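Long-range contact in phosphoenolpyruvate--glycerone phosphotransferase (Enterococcus faecalis, PDB 3B48), which probably passes phosphoryl groups from phosphoenolpyruvate, by way of EI and HPr, toward dihydroxyacetone as the DhaM subunit of the dihydroxyacetone kinase complex: residues 6-19 and 35-49. Numbering follows the deposited sequence.
Sequences ADILLVSHSKMITD and TIHSLGGTSDGSLGS
His13 lays one face of its imidazole over Gly48, whose CA sits 3.7 Å from the centroid of the His13 ring in a CH-pi contact. The backbone holds this pairing in place: Gly48 N donates to His13 O at 3.1 Å. The far end of the ring is fixed from elsewhere, NE2 being hydrogen-bonded to Ser75 OG. One residue earlier, Ser12 O accepts from Gly41 N and, weakly, from Ser49 OG, while Ser12 OG pairs with Asp72.

Upstream, strands 6-11 and 35-38 run parallel. On one face, His37 NE2 donates to Asp7 OD2 at 2.8 Å in a nearly straight bond, which OD2 receives on its anti lone pair. Carboxylate and ring are almost coplanar, 12° apart. Arg65 takes the other oxygen, OD1, so the carboxylate is gripped from both oxygens. On the opposite face Ile36 spreads its branches: CD1 presses on Ile8 CD1 at a tight 3.3 Å, and CG2, anti to the backbone N, meets Leu10 CD1.

Where helix 15-27 begins, Ser38 OG, swung anti to its own N (chi1 174°), donates to Asp19 OD1 at 2.7 Å from above the carboxylate plane. Thr18 OG1 accepts from Gly40 N at 3.0 Å, tying the first turn of the helix to the chain that follows strand 35-38.

Together the two strands and the intervening helix make a right-handed beta-alpha-beta crossover, with His13 in the loop after the first strand, as the phosphorylatable histidine is in EIIA domains of the mannose family.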
ATOM      1  N   ALA B   6      -8.514  11.262 -16.084  1.00 35.33           N
ATOM      2  CA  ALA B   6      -7.462  10.821 -15.180  1.00 33.87           C
ATOM      3  C   ALA B   6      -7.232   9.306 -15.218  1.00 32.81           C
ATOM      4  O   ALA B   6      -8.164   8.509 -15.401  1.00 32.24           O
ATOM      5  CB  ALA B   6      -7.735  11.279 -13.777  1.00 33.25           C
ATOM      6  N   ASP B   7      -5.959   8.944 -15.099  1.00 31.33           N
ATOM      7  CA  ASP B   7      -5.556   7.565 -14.901  1.00 30.62           C
ATOM      8  C   ASP B   7      -4.635   7.486 -13.700  1.00 29.84           C
ATOM      9  O   ASP B   7      -3.809   8.395 -13.465  1.00 28.99           O
ATOM     10  CB  ASP B   7      -4.826   7.020 -16.128  1.00 30.04           C
ATOM     11  CG  ASP B   7      -5.670   7.055 -17.377  1.00 31.59           C
ATOM     12  OD1 ASP B   7      -6.172   8.145 -17.710  1.00 33.66           O
ATOM     13  OD2 ASP B   7      -5.801   6.005 -18.052  1.00 32.15           O
ATOM     14  N   ILE B   8      -4.798   6.398 -12.947  1.00 29.26           N
ATOM     15  CA  ILE B   8      -3.908   6.032 -11.861  1.00 28.84           C
ATOM     16  C   ILE B   8      -3.036   4.871 -12.286  1.00 29.20           C
ATOM     17  O   ILE B   8      -3.521   3.781 -12.645  1.00 29.54           O
ATOM     18  CB  ILE B   8      -4.679   5.640 -10.584  1.00 29.35           C
ATOM     19  CG1 ILE B   8      -5.409   6.853  -9.997  1.00 28.04           C
ATOM     20  CG2 ILE B   8      -3.729   5.009  -9.550  1.00 28.63           C
ATOM     21  CD1 ILE B   8      -6.481   6.496  -9.020  1.00 29.86           C
ATOM     22  N   LEU B   9      -1.737   5.107 -12.237  1.00 29.56           N
ATOM     23  CA  LEU B   9      -0.766   4.076 -12.607  1.00 29.24           C
ATOM     24  C   LEU B   9      -0.032   3.647 -11.341  1.00 28.72           C
ATOM     25  O   LEU B   9       0.572   4.485 -10.621  1.00 27.73           O
ATOM     26  CB  LEU B   9       0.210   4.557 -13.695  1.00 29.62           C
ATOM     27  CG  LEU B   9      -0.219   4.947 -15.125  1.00 29.24           C
ATOM     28  CD1 LEU B   9      -1.162   6.189 -15.184  1.00 29.39           C
ATOM     29  CD2 LEU B   9       1.059   5.184 -15.957  1.00 29.08           C
ATOM     30  N   LEU B  10      -0.139   2.337 -11.102  1.00 27.41           N
ATOM     31  CA  LEU B  10       0.299   1.663  -9.898  1.00 27.23           C
ATOM     32  C   LEU B  10       1.541   0.841 -10.221  1.00 27.12           C
ATOM     33  O   LEU B  10       1.447  -0.189 -10.907  1.00 26.81           O
ATOM     34  CB  LEU B  10      -0.807   0.709  -9.396  1.00 26.40           C
ATOM     35  CG  LEU B  10      -2.215   1.294  -9.175  1.00 24.84           C
ATOM     36  CD1 LEU B  10      -3.188   0.150  -8.947  1.00 22.73           C
ATOM     37  CD2 LEU B  10      -2.169   2.166  -7.973  1.00 22.71           C
ATOM     38  N   VAL B  11       2.685   1.298  -9.714  1.00 26.38           N
ATOM     39  CA  VAL B  11       3.983   0.621  -9.919  1.00 25.84           C
ATOM     40  C   VAL B  11       4.490  -0.098  -8.651  1.00 24.96           C
ATOM     41  O   VAL B  11       4.428   0.431  -7.567  1.00 22.88           O
ATOM     42  CB  VAL B  11       5.028   1.599 -10.470  1.00 25.90           C
ATOM     43  CG1 VAL B  11       6.253   0.841 -10.974  1.00 25.72           C
ATOM     44  CG2 VAL B  11       4.361   2.466 -11.577  1.00 24.56           C
ATOM     45  N   SER B  12       4.935  -1.341  -8.810  1.00 24.89           N
ATOM     46  CA  SER B  12       5.418  -2.100  -7.673  1.00 25.06           C
ATOM     47  C   SER B  12       6.331  -3.161  -8.209  1.00 24.83           C
ATOM     48  O   SER B  12       6.282  -3.424  -9.388  1.00 24.97           O
ATOM     49  CB  SER B  12       4.223  -2.740  -6.931  1.00 24.78           C
ATOM     50  OG  SER B  12       4.627  -3.464  -5.779  1.00 23.54           O
ATOM     51  N   HIS B  13       7.150  -3.783  -7.357  1.00 25.19           N
ATOM     52  CA  HIS B  13       7.708  -5.107  -7.695  1.00 26.11           C
ATOM     53  C   HIS B  13       6.641  -6.188  -7.884  1.00 25.88           C
ATOM     54  O   HIS B  13       6.801  -7.064  -8.680  1.00 25.76           O
ATOM     55  CB  HIS B  13       8.689  -5.583  -6.628  1.00 26.01           C
ATOM     56  CG  HIS B  13      10.061  -5.026  -6.783  1.00 27.94           C
ATOM     57  ND1 HIS B  13      11.194  -5.746  -6.472  1.00 34.07           N
ATOM     58  CD2 HIS B  13      10.488  -3.825  -7.233  1.00 29.44           C
ATOM     59  CE1 HIS B  13      12.260  -5.007  -6.718  1.00 34.05           C
ATOM     60  NE2 HIS B  13      11.856  -3.836  -7.180  1.00 32.98           N
ATOM     61  N   SER B  14       5.554  -6.103  -7.130  1.00 26.93           N
ATOM     62  CA  SER B  14       4.559  -7.175  -7.044  1.00 27.20           C
ATOM     63  C   SER B  14       3.376  -6.835  -7.921  1.00 28.04           C
ATOM     64  O   SER B  14       2.742  -5.793  -7.735  1.00 27.87           O
ATOM     65  CB  SER B  14       4.120  -7.357  -5.570  1.00 27.54           C
ATOM     66  OG  SER B  14       2.986  -8.192  -5.384  1.00 24.13           O
ATOM     67  N   LYS B  15       3.111  -7.717  -8.890  1.00 29.04           N
ATOM     68  CA  LYS B  15       1.905  -7.667  -9.706  1.00 29.75           C
ATOM     69  C   LYS B  15       0.707  -8.040  -8.832  1.00 30.16           C
ATOM     70  O   LYS B  15      -0.397  -7.530  -9.031  1.00 29.81           O
ATOM     71  CB  LYS B  15       2.010  -8.576 -10.943  1.00 29.07           C
ATOM     72  CG  LYS B  15       0.730  -8.556 -11.830  1.00 29.94           C
ATOM     73  CD  LYS B  15       0.929  -9.263 -13.200  1.00 30.61           C
ATOM     74  CE  LYS B  15      -0.392  -9.720 -13.862  1.00 32.11           C
ATOM     75  NZ  LYS B  15      -1.210  -8.594 -14.446  1.00 34.91           N
HETATM   76  N   MSE B  16       0.923  -8.910  -7.855  1.00 30.63           N
HETATM   77  CA  MSE B  16      -0.142  -9.203  -6.894  1.00 33.90           C
HETATM   78  C   MSE B  16      -0.679  -7.953  -6.180  1.00 30.56           C
HETATM   79  O   MSE B  16      -1.909  -7.779  -6.042  1.00 29.63           O
HETATM   80  CB  MSE B  16       0.315 -10.208  -5.854  1.00 33.32           C
HETATM   81  CG  MSE B  16      -0.062 -11.608  -6.136  1.00 37.66           C
HETATM   82 SE   MSE B  16       0.075 -12.568  -4.434  1.00 46.07          SE
HETATM   83  CE  MSE B  16      -1.844 -12.990  -4.189  1.00 44.79           C
ATOM     84  N   ILE B  17       0.238  -7.102  -5.725  1.00 28.50           N
ATOM     85  CA  ILE B  17      -0.138  -5.849  -5.036  1.00 26.55           C
ATOM     86  C   ILE B  17      -0.962  -4.936  -5.968  1.00 26.04           C
ATOM     87  O   ILE B  17      -2.096  -4.574  -5.631  1.00 26.64           O
ATOM     88  CB  ILE B  17       1.091  -5.081  -4.424  1.00 25.78           C
ATOM     89  CG1 ILE B  17       1.716  -5.889  -3.286  1.00 26.06           C
ATOM     90  CG2 ILE B  17       0.675  -3.695  -3.963  1.00 24.32           C
ATOM     91  CD1 ILE B  17       2.996  -5.294  -2.673  1.00 25.60           C
ATOM     92  N   THR B  18      -0.430  -4.596  -7.140  1.00 25.11           N
ATOM     93  CA  THR B  18      -1.120  -3.670  -8.028  1.00 24.87           C
ATOM     94  C   THR B  18      -2.449  -4.193  -8.585  1.00 25.28           C
ATOM     95  O   THR B  18      -3.367  -3.398  -8.830  1.00 25.63           O
ATOM     96  CB  THR B  18      -0.213  -3.179  -9.199  1.00 25.17           C
ATOM     97  OG1 THR B  18       0.123  -4.279 -10.044  1.00 24.68           O
ATOM     98  CG2 THR B  18       1.074  -2.574  -8.676  1.00 24.39           C
ATOM     99  N   ASP B  19      -2.539  -5.507  -8.854  1.00 25.41           N
ATOM    100  CA  ASP B  19      -3.804  -6.112  -9.270  1.00 25.33           C
ATOM    101  C   ASP B  19      -4.791  -6.021  -8.088  1.00 24.69           C
ATOM    102  O   ASP B  19      -5.950  -5.703  -8.256  1.00 23.33           O
ATOM    103  CB  ASP B  19      -3.652  -7.614  -9.625  1.00 25.68           C
ATOM    104  CG  ASP B  19      -2.942  -7.884 -10.947  1.00 25.60           C
ATOM    105  OD1 ASP B  19      -2.913  -7.068 -11.877  1.00 28.17           O
ATOM    106  OD2 ASP B  19      -2.431  -8.999 -11.066  1.00 29.61           O
ATOM    107  N   THR B  35      -9.463   5.830 -14.569  1.00 23.91           N
ATOM    108  CA  THR B  35      -8.905   4.564 -15.067  1.00 23.34           C
ATOM    109  C   THR B  35      -7.682   4.173 -14.222  1.00 23.89           C
ATOM    110  O   THR B  35      -6.836   5.007 -13.936  1.00 24.32           O
ATOM    111  CB  THR B  35      -8.610   4.625 -16.569  1.00 22.68           C
ATOM    112  OG1 THR B  35      -9.823   4.990 -17.242  1.00 22.00           O
ATOM    113  CG2 THR B  35      -8.174   3.233 -17.118  1.00 21.79           C
ATOM    114  N   ILE B  36      -7.643   2.916 -13.773  1.00 24.59           N
ATOM    115  CA  ILE B  36      -6.536   2.361 -12.969  1.00 24.55           C
ATOM    116  C   ILE B  36      -5.779   1.354 -13.823  1.00 24.57           C
ATOM    117  O   ILE B  36      -6.388   0.497 -14.428  1.00 23.93           O
ATOM    118  CB  ILE B  36      -7.032   1.610 -11.692  1.00 24.00           C
ATOM    119  CG1 ILE B  36      -8.054   2.424 -10.886  1.00 25.73           C
ATOM    120  CG2 ILE B  36      -5.887   1.212 -10.798  1.00 24.32           C
ATOM    121  CD1 ILE B  36      -7.601   3.804 -10.494  1.00 29.02           C
ATOM    122  N   HIS B  37      -4.453   1.452 -13.839  1.00 25.26           N
ATOM    123  CA  HIS B  37      -3.609   0.498 -14.559  1.00 25.64           C
ATOM    124  C   HIS B  37      -2.786  -0.293 -13.522  1.00 26.14           C
ATOM    125  O   HIS B  37      -2.094   0.316 -12.696  1.00 26.07           O
ATOM    126  CB  HIS B  37      -2.692   1.236 -15.549  1.00 25.16           C
ATOM    127  CG  HIS B  37      -3.432   2.067 -16.562  1.00 26.11           C
ATOM    128  ND1 HIS B  37      -3.787   1.590 -17.804  1.00 24.89           N
ATOM    129  CD2 HIS B  37      -3.910   3.332 -16.499  1.00 27.18           C
ATOM    130  CE1 HIS B  37      -4.418   2.531 -18.475  1.00 24.90           C
ATOM    131  NE2 HIS B  37      -4.516   3.597 -17.702  1.00 25.61           N
ATOM    132  N   SER B  38      -2.899  -1.629 -13.535  1.00 25.79           N
ATOM    133  CA  SER B  38      -2.042  -2.456 -12.713  1.00 25.94           C
ATOM    134  C   SER B  38      -0.703  -2.657 -13.423  1.00 26.23           C
ATOM    135  O   SER B  38      -0.612  -3.412 -14.416  1.00 26.76           O
ATOM    136  CB  SER B  38      -2.699  -3.810 -12.392  1.00 25.75           C
ATOM    137  OG  SER B  38      -1.775  -4.637 -11.697  1.00 26.02           O
ATOM    138  N   LEU B  39       0.332  -1.982 -12.936  1.00 25.86           N
ATOM    139  CA  LEU B  39       1.639  -2.043 -13.599  1.00 26.37           C
ATOM    140  C   LEU B  39       2.769  -2.651 -12.781  1.00 26.33           C
ATOM    141  O   LEU B  39       3.947  -2.405 -13.053  1.00 27.21           O
ATOM    142  CB  LEU B  39       2.037  -0.667 -14.184  1.00 27.07           C
ATOM    143  CG  LEU B  39       1.007   0.071 -15.080  1.00 24.62           C
ATOM    144  CD1 LEU B  39       1.562   1.395 -15.471  1.00 24.37           C
ATOM    145  CD2 LEU B  39       0.599  -0.726 -16.335  1.00 22.93           C
ATOM    146  N   GLY B  40       2.415  -3.472 -11.803  1.00 26.82           N
ATOM    147  CA  GLY B  40       3.413  -4.215 -11.034  1.00 26.72           C
ATOM    148  C   GLY B  40       4.082  -5.371 -11.778  1.00 27.35           C
ATOM    149  O   GLY B  40       3.486  -6.003 -12.649  1.00 26.40           O
ATOM    150  N   GLY B  41       5.317  -5.679 -11.389  1.00 27.32           N
ATOM    151  CA  GLY B  41       6.001  -6.819 -11.936  1.00 28.14           C
ATOM    152  C   GLY B  41       6.836  -6.484 -13.149  1.00 28.73           C
ATOM    153  O   GLY B  41       6.749  -5.388 -13.710  1.00 29.83           O
ATOM    154  N   THR B  42       7.678  -7.420 -13.543  1.00 29.04           N
ATOM    155  CA  THR B  42       8.380  -7.287 -14.792  1.00 29.83           C
ATOM    156  C   THR B  42       7.461  -7.731 -15.933  1.00 30.51           C
ATOM    157  O   THR B  42       6.338  -8.181 -15.697  1.00 30.63           O
ATOM    158  CB  THR B  42       9.663  -8.130 -14.803  1.00 30.05           C
ATOM    159  OG1 THR B  42       9.314  -9.518 -14.900  1.00 27.75           O
ATOM    160  CG2 THR B  42      10.487  -7.854 -13.526  1.00 29.54           C
ATOM    161  N   SER B  43       7.958  -7.601 -17.160  1.00 31.55           N
ATOM    162  CA  SER B  43       7.236  -7.972 -18.385  1.00 32.84           C
ATOM    163  C   SER B  43       6.582  -9.370 -18.362  1.00 33.04           C
ATOM    164  O   SER B  43       5.761  -9.677 -19.224  1.00 33.92           O
ATOM    165  CB  SER B  43       8.189  -7.880 -19.591  1.00 32.37           C
ATOM    166  OG  SER B  43       9.232  -8.836 -19.474  1.00 33.04           O
ATOM    167  N   ASP B  44       6.951 -10.210 -17.392  1.00 33.04           N
ATOM    168  CA  ASP B  44       6.452 -11.591 -17.330  1.00 32.57           C
ATOM    169  C   ASP B  44       5.843 -11.982 -15.980  1.00 31.81           C
ATOM    170  O   ASP B  44       5.664 -13.177 -15.691  1.00 31.69           O
ATOM    171  CB  ASP B  44       7.550 -12.586 -17.750  1.00 32.79           C
ATOM    172  CG  ASP B  44       8.691 -12.701 -16.730  1.00 33.53           C
ATOM    173  OD1 ASP B  44       8.825 -11.845 -15.823  1.00 34.96           O
ATOM    174  OD2 ASP B  44       9.460 -13.677 -16.839  1.00 32.78           O
ATOM    175  N   GLY B  45       5.549 -10.978 -15.156  1.00 30.65           N
ATOM    176  CA  GLY B  45       4.967 -11.205 -13.830  1.00 29.62           C
ATOM    177  C   GLY B  45       5.935 -11.329 -12.667  1.00 28.83           C
ATOM    178  O   GLY B  45       5.512 -11.301 -11.518  1.00 28.68           O
ATOM    179  N   SER B  46       7.226 -11.484 -12.960  1.00 28.51           N
ATOM    180  CA  SER B  46       8.271 -11.581 -11.932  1.00 28.37           C
ATOM    181  C   SER B  46       8.305 -10.388 -10.989  1.00 28.24           C
ATOM    182  O   SER B  46       7.857  -9.305 -11.363  1.00 27.75           O
ATOM    183  CB  SER B  46       9.645 -11.727 -12.570  1.00 27.82           C
ATOM    184  OG  SER B  46       9.886 -13.073 -12.911  1.00 28.91           O
ATOM    185  N   LEU B  47       8.840 -10.593  -9.778  1.00 28.33           N
ATOM    186  CA  LEU B  47       9.029  -9.489  -8.826  1.00 29.89           C
ATOM    187  C   LEU B  47      10.095  -8.536  -9.380  1.00 29.88           C
ATOM    188  O   LEU B  47      11.236  -8.947  -9.602  1.00 30.35           O
ATOM    189  CB  LEU B  47       9.423  -9.996  -7.419  1.00 29.93           C
ATOM    190  CG  LEU B  47       8.317 -10.673  -6.575  1.00 31.35           C
ATOM    191  CD1 LEU B  47       8.888 -11.672  -5.539  1.00 31.65           C
ATOM    192  CD2 LEU B  47       7.404  -9.667  -5.911  1.00 28.82           C
ATOM    193  N   GLY B  48       9.708  -7.285  -9.623  1.00 29.70           N
ATOM    194  CA  GLY B  48      10.605  -6.290 -10.195  1.00 30.01           C
ATOM    195  C   GLY B  48       9.819  -5.225 -10.931  1.00 30.37           C
ATOM    196  O   GLY B  48       8.600  -5.315 -11.048  1.00 30.70           O
ATOM    197  N   SER B  49      10.488  -4.193 -11.423  1.00 30.52           N
ATOM    198  CA  SER B  49       9.747  -3.164 -12.146  1.00 31.09           C
ATOM    199  C   SER B  49      10.325  -2.834 -13.516  1.00 30.49           C
ATOM    200  O   SER B  49      11.525  -2.875 -13.699  1.00 31.10           O
ATOM    201  CB  SER B  49       9.603  -1.911 -11.282  1.00 30.90           C
ATOM    202  OG  SER B  49       8.660  -2.200 -10.260  1.00 32.33           O
TER